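Local coordinates for hypothetical protein ybgI (Escherichia coli, Escherichia coli O157:H7, PDB 1NMP), which forms a ring-shaped hexamer, binds metal ions and may help to degrade radiation-damaged nucleotides, at residues K13-A18 and D101-L106; L150-L155 and H215-R220; F178-A183 and R204-H209. All coordinates share one frame; numbering follows the deposited sequence.

Contact 1: K13-A18 and D101-L106; sequences KLNSAA and DAHPEL. With MG (magnesium ion), chain H.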
ATOM      1  N   LYS A  13      30.112 -40.972 -18.643  1.00 17.90           N
ATOM      2  CA  LYS A  13      30.193 -40.659 -17.193  1.00 17.29           C
ATOM      3  C   LYS A  13      28.816 -40.732 -16.516  1.00 18.21           C
ATOM      4  O   LYS A  13      28.741 -40.991 -15.298  1.00 19.76           O
ATOM      5  CB  LYS A  13      30.792 -39.267 -16.966  1.00 16.42           C
ATOM      6  CG  LYS A  13      30.635 -38.705 -15.473  1.00 16.44           C
ATOM      7  CD  LYS A  13      31.784 -39.240 -14.555  1.00 16.03           C
ATOM      8  CE  LYS A  13      31.677 -38.903 -13.031  1.00 14.81           C
ATOM      9  NZ  LYS A  13      32.792 -39.686 -12.373  1.00 15.53           N
ATOM     10  N   LEU A  14      27.739 -40.489 -17.290  1.00 17.87           N
ATOM     11  CA  LEU A  14      26.374 -40.530 -16.751  1.00 16.89           C
ATOM     12  C   LEU A  14      25.578 -41.804 -17.109  1.00 17.50           C
ATOM     13  O   LEU A  14      24.350 -41.835 -16.923  1.00 14.43           O
ATOM     14  CB  LEU A  14      25.602 -39.284 -17.232  1.00 17.14           C
ATOM     15  CG  LEU A  14      25.956 -37.906 -16.637  1.00 15.55           C
ATOM     16  CD1 LEU A  14      25.111 -36.818 -17.317  1.00 16.36           C
ATOM     17  CD2 LEU A  14      25.548 -37.909 -15.159  1.00 16.80           C
ATOM     18  N   ASN A  15      26.276 -42.865 -17.566  1.00 19.41           N
ATOM     19  CA  ASN A  15      25.620 -44.132 -18.000  1.00 21.73           C
ATOM     20  C   ASN A  15      24.283 -43.810 -18.681  1.00 21.46           C
ATOM     21  O   ASN A  15      23.214 -44.403 -18.383  1.00 20.73           O
ATOM     22  CB  ASN A  15      25.466 -45.032 -16.775  1.00 24.45           C
ATOM     23  CG  ASN A  15      26.747 -44.975 -15.883  1.00 29.81           C
ATOM     24  OD1 ASN A  15      27.865 -45.343 -16.349  1.00 31.53           O
ATOM     25  ND2 ASN A  15      26.607 -44.474 -14.618  1.00 31.15           N
ATOM     26  N   SER A  16      24.359 -42.876 -19.635  1.00 21.61           N
ATOM     27  CA  SER A  16      23.150 -42.362 -20.288  1.00 22.50           C
ATOM     28  C   SER A  16      22.431 -43.326 -21.180  1.00 23.19           C
ATOM     29  O   SER A  16      21.185 -43.275 -21.313  1.00 23.64           O
ATOM     30  CB  SER A  16      23.475 -41.100 -21.108  1.00 22.32           C
ATOM     31  OG  SER A  16      22.282 -40.475 -21.556  1.00 20.37           O
ATOM     32  N   ALA A  17      23.218 -44.175 -21.830  1.00 24.68           N
ATOM     33  CA  ALA A  17      22.681 -45.164 -22.787  1.00 25.67           C
ATOM     34  C   ALA A  17      21.580 -45.993 -22.147  1.00 25.11           C
ATOM     35  O   ALA A  17      20.463 -46.126 -22.663  1.00 24.63           O
ATOM     36  CB  ALA A  17      23.839 -46.091 -23.250  1.00 26.31           C
ATOM     37  N   ALA A  18      21.924 -46.548 -21.000  1.00 25.25           N
ATOM     38  CA  ALA A  18      20.990 -47.375 -20.260  1.00 25.48           C
ATOM     39  C   ALA A  18      19.879 -46.619 -19.554  1.00 25.46           C
ATOM     40  O   ALA A  18      19.445 -47.078 -18.502  1.00 25.34           O
ATOM     41  CB  ALA A  18      21.732 -48.236 -19.219  1.00 25.37           C
ATOM     42  N   ASP A 101      19.695 -36.638 -13.416  1.00 13.95           N
ATOM     43  CA  ASP A 101      18.929 -36.585 -12.145  1.00 14.30           C
ATOM     44  C   ASP A 101      19.502 -37.637 -11.205  1.00 14.44           C
ATOM     45  O   ASP A 101      19.686 -37.383 -10.026  1.00 15.71           O
ATOM     46  CB  ASP A 101      17.398 -36.892 -12.335  1.00 13.91           C
ATOM     47  CG  ASP A 101      16.513 -35.615 -12.515  1.00 15.65           C
ATOM     48  OD1 ASP A 101      15.625 -35.628 -13.410  1.00 15.41           O
ATOM     49  OD2 ASP A 101      16.691 -34.600 -11.764  1.00 16.98           O
ATOM     50  N   ALA A 102      19.853 -38.800 -11.752  1.00 14.42           N
ATOM     51  CA  ALA A 102      20.231 -39.936 -10.947  1.00 14.81           C
ATOM     52  C   ALA A 102      21.664 -40.255 -10.662  1.00 15.50           C
ATOM     53  O   ALA A 102      21.920 -40.974  -9.717  1.00 15.06           O
ATOM     54  CB  ALA A 102      19.530 -41.214 -11.511  1.00 13.14           C
ATOM     55  N   HIS A 103      22.615 -39.784 -11.458  1.00 15.25           N
ATOM     56  CA  HIS A 103      23.992 -40.125 -11.139  1.00 14.63           C
ATOM     57  C   HIS A 103      24.335 -40.039  -9.616  1.00 13.48           C
ATOM     58  O   HIS A 103      24.111 -38.984  -8.990  1.00 12.01           O
ATOM     59  CB  HIS A 103      24.888 -39.220 -11.923  1.00 15.18           C
ATOM     60  CG  HIS A 103      26.231 -39.794 -12.080  1.00 16.08           C
ATOM     61  ND1 HIS A 103      27.308 -39.377 -11.324  1.00 16.49           N
ATOM     62  CD2 HIS A 103      26.661 -40.839 -12.827  1.00 16.87           C
ATOM     63  CE1 HIS A 103      28.352 -40.143 -11.599  1.00 15.99           C
ATOM     64  NE2 HIS A 103      27.986 -41.037 -12.511  1.00 18.74           N
ATOM     65  N   PRO A 104      24.922 -41.115  -9.014  1.00 12.93           N
ATOM     66  CA  PRO A 104      25.240 -41.118  -7.568  1.00 14.02           C
ATOM     67  C   PRO A 104      26.173 -40.074  -7.044  1.00 14.71           C
ATOM     68  O   PRO A 104      26.124 -39.706  -5.857  1.00 15.76           O
ATOM     69  CB  PRO A 104      25.715 -42.567  -7.299  1.00 13.46           C
ATOM     70  CG  PRO A 104      24.728 -43.354  -8.248  1.00 13.03           C
ATOM     71  CD  PRO A 104      24.959 -42.488  -9.549  1.00 13.78           C
ATOM     72  N   GLU A 105      26.967 -39.515  -7.956  1.00 15.11           N
ATOM     73  CA  GLU A 105      27.945 -38.479  -7.605  1.00 13.96           C
ATOM     74  C   GLU A 105      27.550 -37.042  -7.977  1.00 14.46           C
ATOM     75  O   GLU A 105      27.534 -36.162  -7.108  1.00 13.27           O
ATOM     76  CB  GLU A 105      29.283 -38.834  -8.291  1.00 13.56           C
ATOM     77  CG  GLU A 105      30.376 -37.845  -7.915  1.00 15.36           C
ATOM     78  CD  GLU A 105      31.588 -37.850  -8.869  1.00 15.23           C
ATOM     79  OE1 GLU A 105      31.829 -38.820  -9.650  1.00 17.08           O
ATOM     80  OE2 GLU A 105      32.326 -36.841  -8.782  1.00 18.37           O
ATOM     81  N   LEU A 106      27.266 -36.816  -9.280  1.00 13.20           N
ATOM     82  CA  LEU A 106      26.908 -35.510  -9.839  1.00 13.05           C
ATOM     83  C   LEU A 106      25.428 -35.228 -10.061  1.00 11.71           C
ATOM     84  O   LEU A 106      25.072 -34.199 -10.605  1.00 12.29           O
ATOM     85  CB  LEU A 106      27.552 -35.330 -11.245  1.00 13.26           C
ATOM     86  CG  LEU A 106      29.068 -35.424 -11.469  1.00 13.36           C
ATOM     87  CD1 LEU A 106      29.916 -34.729 -10.326  1.00 11.70           C
ATOM     88  CD2 LEU A 106      29.312 -36.848 -11.529  1.00 14.59           C
TER
HETATM   89 MG    MG H 302      14.892 -33.641 -13.205  1.00 24.81          MG
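Leu14 and His103 bring the two backbones together, their CA atoms 6.1 Å apart, and each is the first residue after a helix to leave helical geometry. The His103 side chain points across to 13-18. Leu14 CD2 lies against the start of it, 3.6 Å from His103 CB, and the side chains cross at about a right angle. His103 NE2 comes within 2.9 Å of Lys13 O. The angle is too poor for a hydrogen bond. The other ring nitrogen is held from its own segment. Leu106 N donates to His103 ND1 at 3.3 Å, straight at 178° and in the ring plane. This bond should limit rotation of the imidazole. Pro104 CD lies over one face of the ring, toward its rim.

Helix 3-13 ends here in a Schellman motif. Asn15, with positive phi, is its C-prime residue; the N-H groups of Asn15 and Ser16 bond back to carbonyls of the last turn. Lys13 has CG anti to the backbone N (chi1 167°) and a bend at chi2, which carry its end over to 101-106. There Lys13 NZ forms a salt bridge with Glu105 OE1 at 3.0 Å, meeting the carboxylate on its syn side, somewhat out of its plane. Lys13 CE packs tightly on Leu106 CD2, at 3.5 Å. Trp229 of helix 220-233 also touches Lys13.

At the other end of 101-106, Asp101 turns away from 13-18 and grips a magnesium ion through OD1 at 2.1 Å and OD2 at 2.5 Å. His63 and Glu219 bind it too.

Contact 2: L150-L155 and H215-R220; sequences LGRKPL and HHATER. With MG (magnesium ion), chain G; MG (magnesium ion), chain H.
Helix 215-218 carries His215, a probable ligand of the two-metal site, and leads into Glu219, which binds both ions; the end of helix 139-150 packs behind them. Leu150 reaches in with its side-chain tip. Its CD2 lies 3.4 Å from Ala217 O, and its CD1 is near Thr218 CG2. Ala217 points its methyl toward 150-155, where CB meets Arg152 CD at 4.0 Å. The guanidinium end of Arg152 turns to Pro246 O.

A polar link accompanies this packing. Arg220, bent at chi3 (-60°), brings NH2 to Leu150 O at 2.9 Å. The bond is nearly straight at 171°, lies close to the guanidinium plane and uses a carbonyl lone pair. A water also donates to Leu150 O and accepts from Arg220 NH1, so this carbonyl receives two bonds. Ala217 CA lies over one face of the guanidinium, toward its rim.

In this NIF3-family metal site, Glu219 points away from 150-155. Its OE1 bridges the magnesium ions, 2.2 Å from one and 2.7 Å from the other, and OE2 binds the second at 2.5 Å. His215 NE2 lies 3.0 Å from that second ion and bonds weakly to Glu219 OE2; Glu194 OE2 bonds to His215 ND1.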
ATOM      1  N   LEU A 150      18.673 -23.134  -0.170  1.00 14.25           N
ATOM      2  CA  LEU A 150      18.315 -23.025  -1.606  1.00 13.72           C
ATOM      3  C   LEU A 150      18.083 -21.603  -1.970  1.00 14.46           C
ATOM      4  O   LEU A 150      18.057 -21.208  -3.159  1.00 15.55           O
ATOM      5  CB  LEU A 150      17.052 -23.897  -1.928  1.00 11.14           C
ATOM      6  CG  LEU A 150      17.120 -25.441  -1.973  1.00 11.91           C
ATOM      7  CD1 LEU A 150      15.713 -26.052  -2.137  1.00 13.10           C
ATOM      8  CD2 LEU A 150      17.982 -25.853  -3.141  1.00 10.24           C
ATOM      9  N   GLY A 151      17.905 -20.813  -0.930  1.00 15.59           N
ATOM     10  CA  GLY A 151      17.668 -19.397  -1.145  1.00 15.44           C
ATOM     11  C   GLY A 151      16.248 -19.219  -1.641  1.00 14.79           C
ATOM     12  O   GLY A 151      15.977 -18.326  -2.446  1.00 14.87           O
ATOM     13  N   ARG A 152      15.323 -20.045  -1.159  1.00 13.58           N
ATOM     14  CA  ARG A 152      13.954 -19.921  -1.629  1.00 12.80           C
ATOM     15  C   ARG A 152      13.085 -20.591  -0.601  1.00 14.89           C
ATOM     16  O   ARG A 152      13.400 -21.717  -0.109  1.00 14.34           O
ATOM     17  CB  ARG A 152      13.773 -20.595  -2.998  1.00 11.47           C
ATOM     18  CG  ARG A 152      12.422 -20.368  -3.717  1.00  9.76           C
ATOM     19  CD  ARG A 152      12.233 -21.513  -4.706  1.00 11.66           C
ATOM     20  NE  ARG A 152      10.923 -21.635  -5.384  1.00 11.58           N
ATOM     21  CZ  ARG A 152       9.881 -22.361  -4.949  1.00 14.02           C
ATOM     22  NH1 ARG A 152       9.967 -23.071  -3.797  1.00 13.52           N
ATOM     23  NH2 ARG A 152       8.734 -22.393  -5.681  1.00  9.56           N
ATOM     24  N   LYS A 153      12.027 -19.873  -0.234  1.00 14.65           N
ATOM     25  CA  LYS A 153      11.045 -20.369   0.728  1.00 14.87           C
ATOM     26  C   LYS A 153      10.269 -21.563   0.088  1.00 13.24           C
ATOM     27  O   LYS A 153       9.712 -21.438  -0.999  1.00 13.16           O
ATOM     28  CB  LYS A 153      10.084 -19.199   1.048  1.00 15.12           C
ATOM     29  CG  LYS A 153       8.986 -19.551   2.057  1.00 17.10           C
ATOM     30  CD  LYS A 153       8.164 -18.308   2.456  1.00 16.70           C
ATOM     31  CE  LYS A 153       7.552 -18.478   3.901  1.00 17.15           C
ATOM     32  NZ  LYS A 153       7.207 -19.910   4.283  1.00 18.51           N
ATOM     33  N   PRO A 154      10.261 -22.742   0.738  1.00 13.62           N
ATOM     34  CA  PRO A 154       9.524 -23.880   0.163  1.00 12.94           C
ATOM     35  C   PRO A 154       8.046 -23.838   0.676  1.00 13.50           C
ATOM     36  O   PRO A 154       7.753 -23.188   1.736  1.00 13.69           O
ATOM     37  CB  PRO A 154      10.220 -25.076   0.812  1.00 11.92           C
ATOM     38  CG  PRO A 154      10.383 -24.518   2.286  1.00 11.68           C
ATOM     39  CD  PRO A 154      11.008 -23.168   1.953  1.00 11.14           C
ATOM     40  N   LEU A 155       7.149 -24.553  -0.015  1.00 12.08           N
ATOM     41  CA  LEU A 155       5.752 -24.686   0.452  1.00 12.43           C
ATOM     42  C   LEU A 155       5.913 -25.827   1.404  1.00 13.08           C
ATOM     43  O   LEU A 155       6.451 -26.863   0.989  1.00 11.38           O
ATOM     44  CB  LEU A 155       4.774 -25.166  -0.666  1.00 11.67           C
ATOM     45  CG  LEU A 155       3.493 -25.907  -0.146  1.00 14.47           C
ATOM     46  CD1 LEU A 155       2.547 -24.830   0.483  1.00 11.75           C
ATOM     47  CD2 LEU A 155       2.693 -26.645  -1.288  1.00 12.70           C
ATOM     48  N   HIS A 215      11.056 -26.274  -8.569  1.00 10.77           N
ATOM     49  CA  HIS A 215      11.639 -27.053  -9.639  1.00 10.64           C
ATOM     50  C   HIS A 215      13.066 -26.543 -10.001  1.00 10.15           C
ATOM     51  O   HIS A 215      14.061 -27.291  -9.893  1.00  5.31           O
ATOM     52  CB  HIS A 215      10.723 -27.038 -10.885  1.00 11.36           C
ATOM     53  CG  HIS A 215      11.062 -28.093 -11.904  1.00 15.01           C
ATOM     54  ND1 HIS A 215      10.093 -28.814 -12.591  1.00 15.90           N
ATOM     55  CD2 HIS A 215      12.262 -28.582 -12.330  1.00 15.28           C
ATOM     56  CE1 HIS A 215      10.681 -29.703 -13.384  1.00 16.59           C
ATOM     57  NE2 HIS A 215      11.999 -29.588 -13.244  1.00 16.16           N
ATOM     58  N   HIS A 216      13.186 -25.279 -10.417  1.00  9.77           N
ATOM     59  CA  HIS A 216      14.495 -24.726 -10.780  1.00  9.37           C
ATOM     60  C   HIS A 216      15.494 -24.786  -9.606  1.00 10.96           C
ATOM     61  O   HIS A 216      16.657 -25.207  -9.797  1.00 11.14           O
ATOM     62  CB  HIS A 216      14.338 -23.283 -11.202  1.00  8.10           C
ATOM     63  CG  HIS A 216      15.642 -22.610 -11.503  1.00 10.63           C
ATOM     64  ND1 HIS A 216      16.162 -22.524 -12.781  1.00  6.65           N
ATOM     65  CD2 HIS A 216      16.533 -21.986 -10.685  1.00  9.07           C
ATOM     66  CE1 HIS A 216      17.314 -21.874 -12.738  1.00  8.84           C
ATOM     67  NE2 HIS A 216      17.559 -21.532 -11.484  1.00  8.89           N
ATOM     68  N   ALA A 217      15.074 -24.355  -8.398  1.00 10.98           N
ATOM     69  CA  ALA A 217      15.958 -24.367  -7.238  1.00 10.82           C
ATOM     70  C   ALA A 217      16.486 -25.762  -6.863  1.00 11.65           C
ATOM     71  O   ALA A 217      17.674 -25.883  -6.485  1.00 12.33           O
ATOM     72  CB  ALA A 217      15.262 -23.707  -6.013  1.00  9.94           C
ATOM     73  N   THR A 218      15.700 -26.834  -7.014  1.00 11.46           N
ATOM     74  CA  THR A 218      16.229 -28.156  -6.613  1.00 11.48           C
ATOM     75  C   THR A 218      17.038 -28.754  -7.738  1.00 11.77           C
ATOM     76  O   THR A 218      17.765 -29.806  -7.523  1.00  9.35           O
ATOM     77  CB  THR A 218      15.136 -29.183  -6.244  1.00 10.88           C
ATOM     78  OG1 THR A 218      14.260 -29.328  -7.356  1.00 12.50           O
ATOM     79  CG2 THR A 218      14.315 -28.711  -5.056  1.00 11.44           C
ATOM     80  N   GLU A 219      16.969 -28.098  -8.922  1.00 11.82           N
ATOM     81  CA  GLU A 219      17.725 -28.618 -10.076  1.00 12.23           C
ATOM     82  C   GLU A 219      18.957 -27.867 -10.591  1.00 13.11           C
ATOM     83  O   GLU A 219      19.461 -28.128 -11.723  1.00 11.66           O
ATOM     84  CB  GLU A 219      16.729 -28.989 -11.190  1.00 14.06           C
ATOM     85  CG  GLU A 219      16.052 -30.296 -10.732  1.00 15.62           C
ATOM     86  CD  GLU A 219      15.170 -30.964 -11.761  1.00 16.81           C
ATOM     87  OE1 GLU A 219      14.883 -32.198 -11.584  1.00 17.52           O
ATOM     88  OE2 GLU A 219      14.752 -30.286 -12.742  1.00 18.28           O
ATOM     89  N   ARG A 220      19.520 -26.998  -9.727  1.00 12.58           N
ATOM     90  CA  ARG A 220      20.746 -26.299 -10.091  1.00 12.45           C
ATOM     91  C   ARG A 220      21.955 -27.162  -9.729  1.00 13.32           C
ATOM     92  O   ARG A 220      23.004 -27.048 -10.381  1.00 14.37           O
ATOM     93  CB  ARG A 220      20.912 -24.997  -9.335  1.00 12.25           C
ATOM     94  CG  ARG A 220      20.047 -23.900  -9.784  1.00 10.90           C
ATOM     95  CD  ARG A 220      20.228 -22.759  -8.806  1.00 12.04           C
ATOM     96  NE  ARG A 220      19.834 -23.196  -7.468  1.00 13.00           N
ATOM     97  CZ  ARG A 220      19.339 -22.389  -6.538  1.00 12.88           C
ATOM     98  NH1 ARG A 220      19.177 -21.100  -6.795  1.00 15.54           N
ATOM     99  NH2 ARG A 220      18.932 -22.879  -5.375  1.00 13.80           N
TER
HETATM  100 MG    MG G 301      13.454 -32.099 -13.920  1.00 55.02          MG
HETATM  101 MG    MG H 302      14.892 -33.641 -13.205  1.00 24.81          MG
HETATM  102  O   HOH W   1      16.890 -19.833  -5.055  1.00 16.01           O

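Contact 3: F178-A183 and R204-H209; sequences FIDSAA and REQGLH
Ile179 and Ala183 of helix 179-185 meet Leu208 and Gln206, which lie in the turn between helix 197-205 and strand 209-212. The contact belongs to the alpha/beta part of the chain built on the mixed six-stranded sheet, where strands 165-170, 189-192 and 209-212 run side by side and parallel. The backbones come closest at Ala183 and Gln206, with CA atoms 6.5 Å apart.

The apolar contacts are made by Leu208. Its CG sits between the backbone N and the carbonyl carbon (chi1 62°). Leu208 CD1 touches Ile179 CD1 at 3.8 Å, while Leu208 CD2 reaches Ala183 CB at 3.9 Å and also borders Ile179 CG1. Ile179 has CG1 anti to the backbone N (chi1 -170°), which sends CD1 out to this meeting. Ile179 is also packed between Phe190 of strand 189-192 and Thr199 and Ser202 of helix 197-205.

The polar group is Asp180 with Gln206. The Gln206 chain is extended beyond CG, and its amide stands nearly perpendicular to the Asp180 carboxylate, the planes 82° apart. Asp180 OD1 has a clear partner in Ser202 OG, which ties helix 179-185 to helix 197-205.

A second subunit packs against the contact: its Met78 lies on Asp180, Glu205 and Gln206, and its Arg82 forms a salt bridge with Glu205. Within the chain, the Gln206 side chain also lies along the Ala183 methyl, with Gln206 CB 3.9 Å from Ala183 CB.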
ATOM      1  N   PHE A 178       5.646 -38.931  -6.788  1.00 11.76           N
ATOM      2  CA  PHE A 178       6.255 -40.016  -6.015  1.00 12.22           C
ATOM      3  C   PHE A 178       5.887 -39.972  -4.526  1.00 11.60           C
ATOM      4  O   PHE A 178       6.302 -40.849  -3.767  1.00 13.15           O
ATOM      5  CB  PHE A 178       7.740 -39.938  -6.137  1.00 12.20           C
ATOM      6  CG  PHE A 178       8.239 -40.308  -7.490  1.00 13.21           C
ATOM      7  CD1 PHE A 178       8.005 -41.585  -7.995  1.00 13.35           C
ATOM      8  CD2 PHE A 178       8.969 -39.395  -8.258  1.00 12.15           C
ATOM      9  CE1 PHE A 178       8.509 -41.954  -9.280  1.00 14.69           C
ATOM     10  CE2 PHE A 178       9.472 -39.730  -9.511  1.00 13.14           C
ATOM     11  CZ  PHE A 178       9.244 -41.025 -10.038  1.00 14.10           C
ATOM     12  N   ILE A 179       5.110 -39.001  -4.083  1.00 10.41           N
ATOM     13  CA  ILE A 179       4.795 -38.943  -2.634  1.00  9.52           C
ATOM     14  C   ILE A 179       4.144 -40.174  -1.998  1.00 11.51           C
ATOM     15  O   ILE A 179       4.528 -40.559  -0.862  1.00  9.28           O
ATOM     16  CB  ILE A 179       3.986 -37.648  -2.230  1.00  7.08           C
ATOM     17  CG1 ILE A 179       3.924 -37.531  -0.699  1.00  6.71           C
ATOM     18  CG2 ILE A 179       2.577 -37.665  -2.809  1.00  5.69           C
ATOM     19  CD1 ILE A 179       3.619 -36.120  -0.174  1.00  5.40           C
ATOM     20  N   ASP A 180       3.180 -40.814  -2.668  1.00 11.97           N
ATOM     21  CA  ASP A 180       2.556 -42.004  -2.041  1.00 13.36           C
ATOM     22  C   ASP A 180       3.542 -43.171  -1.951  1.00 13.43           C
ATOM     23  O   ASP A 180       3.591 -43.909  -0.973  1.00 12.07           O
ATOM     24  CB  ASP A 180       1.319 -42.438  -2.839  1.00 15.05           C
ATOM     25  CG  ASP A 180       0.112 -41.487  -2.598  1.00 16.99           C
ATOM     26  OD1 ASP A 180       0.234 -40.461  -1.838  1.00 15.18           O
ATOM     27  OD2 ASP A 180      -0.959 -41.788  -3.173  1.00 18.23           O
ATOM     28  N   SER A 181       4.315 -43.351  -2.995  1.00 12.57           N
ATOM     29  CA  SER A 181       5.309 -44.389  -2.948  1.00 13.21           C
ATOM     30  C   SER A 181       6.293 -44.164  -1.721  1.00 13.91           C
ATOM     31  O   SER A 181       6.722 -45.143  -0.995  1.00 13.40           O
ATOM     32  CB  SER A 181       6.066 -44.363  -4.301  1.00 12.93           C
ATOM     33  OG  SER A 181       7.446 -44.623  -4.054  1.00 15.17           O
ATOM     34  N   ALA A 182       6.703 -42.907  -1.488  1.00 12.93           N
ATOM     35  CA  ALA A 182       7.595 -42.596  -0.336  1.00 12.73           C
ATOM     36  C   ALA A 182       6.803 -42.897   0.977  1.00 14.02           C
ATOM     37  O   ALA A 182       7.323 -43.377   1.980  1.00 12.79           O
ATOM     38  CB  ALA A 182       7.958 -41.111  -0.369  1.00 11.68           C
ATOM     39  N   ALA A 183       5.532 -42.510   0.987  1.00 14.09           N
ATOM     40  CA  ALA A 183       4.710 -42.804   2.138  1.00 14.41           C
ATOM     41  C   ALA A 183       4.678 -44.347   2.424  1.00 14.47           C
ATOM     42  O   ALA A 183       4.877 -44.740   3.570  1.00 13.02           O
ATOM     43  CB  ALA A 183       3.266 -42.294   1.921  1.00 13.77           C
ATOM     44  N   ARG A 204      -1.202 -34.794   4.204  1.00 13.00           N
ATOM     45  CA  ARG A 204      -2.059 -34.882   5.414  1.00 13.87           C
ATOM     46  C   ARG A 204      -2.534 -36.296   5.763  1.00 13.60           C
ATOM     47  O   ARG A 204      -2.459 -36.735   6.893  1.00 13.69           O
ATOM     48  CB  ARG A 204      -3.335 -34.007   5.289  1.00 13.40           C
ATOM     49  CG  ARG A 204      -3.058 -32.547   5.145  1.00 16.98           C
ATOM     50  CD  ARG A 204      -4.191 -31.812   4.285  1.00 18.99           C
ATOM     51  NE  ARG A 204      -3.945 -30.358   4.269  1.00 20.57           N
ATOM     52  CZ  ARG A 204      -4.741 -29.423   3.730  1.00 20.67           C
ATOM     53  NH1 ARG A 204      -5.911 -29.777   3.110  1.00 19.44           N
ATOM     54  NH2 ARG A 204      -4.362 -28.124   3.831  1.00 18.38           N
ATOM     55  N   GLU A 205      -3.010 -37.028   4.777  1.00 15.39           N
ATOM     56  CA  GLU A 205      -3.595 -38.349   5.042  1.00 15.14           C
ATOM     57  C   GLU A 205      -2.660 -39.497   5.396  1.00 16.25           C
ATOM     58  O   GLU A 205      -3.052 -40.481   6.064  1.00 15.52           O
ATOM     59  CB  GLU A 205      -4.522 -38.691   3.877  1.00 14.25           C
ATOM     60  CG  GLU A 205      -5.841 -37.873   4.005  1.00 13.36           C
ATOM     61  CD  GLU A 205      -6.796 -38.071   2.827  1.00 16.09           C
ATOM     62  OE1 GLU A 205      -6.945 -39.223   2.301  1.00 17.69           O
ATOM     63  OE2 GLU A 205      -7.409 -37.071   2.429  1.00 13.40           O
ATOM     64  N   GLN A 206      -1.406 -39.370   4.958  1.00 16.76           N
ATOM     65  CA  GLN A 206      -0.405 -40.384   5.265  1.00 15.65           C
ATOM     66  C   GLN A 206       0.565 -39.924   6.372  1.00 16.14           C
ATOM     67  O   GLN A 206       1.539 -40.611   6.677  1.00 15.19           O
ATOM     68  CB  GLN A 206       0.302 -40.748   3.986  1.00 15.06           C
ATOM     69  CG  GLN A 206      -0.600 -41.743   3.176  1.00 15.56           C
ATOM     70  CD  GLN A 206      -0.196 -41.763   1.742  1.00 16.74           C
ATOM     71  OE1 GLN A 206       0.322 -40.734   1.240  1.00 20.02           O
ATOM     72  NE2 GLN A 206      -0.427 -42.881   1.038  1.00 14.87           N
ATOM     73  N   GLY A 207       0.277 -38.765   6.964  1.00 16.35           N
ATOM     74  CA  GLY A 207       1.043 -38.261   8.090  1.00 16.82           C
ATOM     75  C   GLY A 207       2.498 -37.962   7.857  1.00 17.87           C
ATOM     76  O   GLY A 207       3.349 -38.440   8.654  1.00 15.22           O
ATOM     77  N   LEU A 208       2.819 -37.177   6.813  1.00 16.61           N
ATOM     78  CA  LEU A 208       4.244 -36.873   6.589  1.00 17.75           C
ATOM     79  C   LEU A 208       4.523 -35.398   6.292  1.00 17.04           C
ATOM     80  O   LEU A 208       3.629 -34.679   5.811  1.00 17.64           O
ATOM     81  CB  LEU A 208       4.817 -37.789   5.476  1.00 17.37           C
ATOM     82  CG  LEU A 208       4.186 -37.661   4.097  1.00 16.58           C
ATOM     83  CD1 LEU A 208       4.755 -36.452   3.484  1.00 17.37           C
ATOM     84  CD2 LEU A 208       4.515 -38.802   3.205  1.00 15.91           C
ATOM     85  N   HIS A 209       5.727 -34.913   6.611  1.00 15.35           N
ATOM     86  CA  HIS A 209       5.994 -33.501   6.281  1.00 13.93           C
ATOM     87  C   HIS A 209       6.267 -33.430   4.800  1.00 13.62           C
ATOM     88  O   HIS A 209       7.038 -34.275   4.292  1.00 14.68           O
ATOM     89  CB  HIS A 209       7.202 -33.006   7.041  1.00 13.39           C
ATOM     90  CG  HIS A 209       6.928 -32.811   8.494  1.00 14.03           C
ATOM     91  ND1 HIS A 209       6.321 -31.675   8.993  1.00 16.10           N
ATOM     92  CD2 HIS A 209       7.139 -33.628   9.550  1.00 14.21           C
ATOM     93  CE1 HIS A 209       6.178 -31.801  10.305  1.00 17.19           C
ATOM     94  NE2 HIS A 209       6.668 -32.981  10.666  1.00 17.58           N
TER

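Overall arrangement
Contacts 1 and 2 lie on opposite sides of the chain's centre, their own centres 22 Å apart, yet they meet at the metal site. Asp101 of contact 1 and Glu219 of contact 2 share one magnesium ion, with Asp101 OD2 and Glu219 OE1 3.0 Å apart. The shared cation probably offsets the repulsion between the two acids. Contact 3 is away from this site. Its nearest atoms are about 8 Å from those of either other contact. Along the chain it is nested inside the loop closed by contact 2, while contact 1 closes before both. Contacts 2 and 3 both touch the second subunit; no other protein chain touches contact 1.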